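Side-chain contact in putative uncharacterized protein TTHA0988 (Thermus thermophilus, PDB 3OEP), which is of unknown function but is a homologue of KipI and KipA with cyclophilin-like domains, for which an allophanate hydrolase assignment proved incorrect: residues A[252-255]-A[256-259]. Numbering follows the deposited sequence.
Sequences PLDA and PSAR
Asp254 and Ala258 begin the backbone bonding where the loop ending at Asp254 runs into helix 255-264, of which Ala255 is the first residue: Ala258 N donates to Asp254 O at 3.2 Å. One residue on, Arg259 N donates to Ala255 O at 2.9 Å, and these are the first two i to i+4 bonds of the helix. Asp254 is the N-cap. With CG anti to the backbone N (chi1 173°), its carboxylate folds back over the start of the helix, where OD1 accepts a weak bond of 3.4 Å from Ser257 N. The other oxygen, OD2, takes a much shorter one, 2.6 Å, from Ser257 OG, which approaches from above the carboxylate plane, 47° out of it. This N-cap lies in the part of the chain assigned to carboxyltransferase subdomains A and B, a cyclophilin-like family; the hydroxyl of Tyr333, on strand 331-336, accepts from Asp254 N, and Gln482 gives OD2 a second partner. Asp254 is buried, and OD2 is held by both the Ser257 hydroxyl and the Gln482 amide, with the weak bond at OD1 beside them; its negative charge probably suits the positive end of the helix dipole. With an alanine here, the Ser257 hydroxyl and the Gln482 amide would probably lose their shared acceptor, and the helix start its side-chain cap. Pro256, whose ring has no N-H to offer, lays CD 3.5 Å from Asp254 OD1. Pro252 CB packs against Ala258 CB at 3.6 Å, beside Tyr333. The Arg259 chain bends at chi3 (-77°), which turns its guanidinium toward the preceding turn and brings NH1 to 3.3 Å from Ala255 CB, while Ala255 O lies over the centre of one guanidinium face.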
ATOM      1  N   PRO A 252      -5.106   9.527   1.802  1.00 13.97           N
ATOM      2  CA  PRO A 252      -4.180  10.650   1.969  1.00 13.28           C
ATOM      3  C   PRO A 252      -3.069  10.312   2.952  1.00 14.10           C
ATOM      4  O   PRO A 252      -3.315   9.624   3.944  1.00 14.64           O
ATOM      5  CB  PRO A 252      -5.076  11.764   2.516  1.00 13.45           C
ATOM      6  CG  PRO A 252      -6.168  11.041   3.237  1.00 16.39           C
ATOM      7  CD  PRO A 252      -6.353   9.716   2.566  1.00 16.67           C
ATOM      8  N   LEU A 253      -1.857  10.781   2.674  1.00 13.14           N
ATOM      9  CA  LEU A 253      -0.720  10.508   3.557  1.00 13.67           C
ATOM     10  C   LEU A 253      -0.741  11.414   4.793  1.00 15.97           C
ATOM     11  O   LEU A 253      -0.233  11.037   5.855  1.00 17.02           O
ATOM     12  CB  LEU A 253       0.603  10.643   2.802  1.00 14.49           C
ATOM     13  CG  LEU A 253       1.706   9.689   3.259  1.00 13.36           C
ATOM     14  CD1 LEU A 253       1.333   8.247   2.893  1.00 12.45           C
ATOM     15  CD2 LEU A 253       3.049  10.070   2.656  1.00 12.96           C
ATOM     16  N   ASP A 254      -1.324  12.604   4.642  1.00 15.71           N
ATOM     17  CA  ASP A 254      -1.596  13.506   5.761  1.00 16.14           C
ATOM     18  C   ASP A 254      -3.115  13.670   5.824  1.00 16.35           C
ATOM     19  O   ASP A 254      -3.686  14.587   5.230  1.00 16.45           O
ATOM     20  CB  ASP A 254      -0.851  14.830   5.544  1.00 15.60           C
ATOM     21  CG  ASP A 254      -1.205  15.914   6.567  1.00 18.20           C
ATOM     22  OD1 ASP A 254      -1.959  15.672   7.539  1.00 17.46           O
ATOM     23  OD2 ASP A 254      -0.715  17.041   6.364  1.00 17.08           O
ATOM     24  N   ALA A 255      -3.765  12.741   6.521  1.00 16.11           N
ATOM     25  CA  ALA A 255      -5.227  12.655   6.518  1.00 17.23           C
ATOM     26  C   ALA A 255      -5.919  13.870   7.151  1.00 17.37           C
ATOM     27  O   ALA A 255      -6.933  14.339   6.629  1.00 17.35           O
ATOM     28  CB  ALA A 255      -5.689  11.355   7.188  1.00 21.10           C
ATOM     29  N   PRO A 256      -5.383  14.398   8.269  1.00 16.41           N
ATOM     30  CA  PRO A 256      -6.036  15.585   8.832  1.00 16.88           C
ATOM     31  C   PRO A 256      -6.077  16.781   7.870  1.00 15.70           C
ATOM     32  O   PRO A 256      -7.068  17.523   7.840  1.00 15.74           O
ATOM     33  CB  PRO A 256      -5.187  15.906  10.061  1.00 19.10           C
ATOM     34  CG  PRO A 256      -4.613  14.592  10.467  1.00 20.00           C
ATOM     35  CD  PRO A 256      -4.385  13.826   9.195  1.00 18.79           C
ATOM     36  N   SER A 257      -5.019  16.961   7.088  1.00 15.04           N
ATOM     37  CA  SER A 257      -4.998  18.034   6.096  1.00 14.73           C
ATOM     38  C   SER A 257      -6.016  17.787   4.993  1.00 14.81           C
ATOM     39  O   SER A 257      -6.710  18.720   4.569  1.00 15.75           O
ATOM     40  CB  SER A 257      -3.598  18.218   5.513  1.00 15.87           C
ATOM     41  OG  SER A 257      -2.727  18.694   6.521  1.00 16.32           O
ATOM     42  N   ALA A 258      -6.117  16.538   4.534  1.00 13.21           N
ATOM     43  CA  ALA A 258      -7.107  16.181   3.517  1.00 13.29           C
ATOM     44  C   ALA A 258      -8.525  16.440   4.022  1.00 14.38           C
ATOM     45  O   ALA A 258      -9.363  17.019   3.320  1.00 13.52           O
ATOM     46  CB  ALA A 258      -6.957  14.717   3.103  1.00 11.48           C
ATOM     47  N   ARG A 259      -8.797  15.995   5.243  1.00 14.97           N
ATOM     48  CA  ARG A 259     -10.109  16.189   5.842  1.00 16.62           C
ATOM     49  C   ARG A 259     -10.450  17.672   5.992  1.00 17.19           C
ATOM     50  O   ARG A 259     -11.591  18.066   5.752  1.00 16.67           O
ATOM     51  CB  ARG A 259     -10.198  15.463   7.187  1.00 18.51           C
ATOM     52  CG  ARG A 259     -10.243  13.943   7.037  1.00 21.85           C
ATOM     53  CD  ARG A 259     -10.754  13.263   8.301  1.00 29.60           C
ATOM     54  NE  ARG A 259      -9.738  13.201   9.349  1.00 35.36           N
ATOM     55  CZ  ARG A 259      -8.792  12.266   9.443  1.00 39.37           C
ATOM     56  NH1 ARG A 259      -8.702  11.291   8.541  1.00 43.52           N
ATOM     57  NH2 ARG A 259      -7.922  12.309  10.447  1.00 41.02           N
TER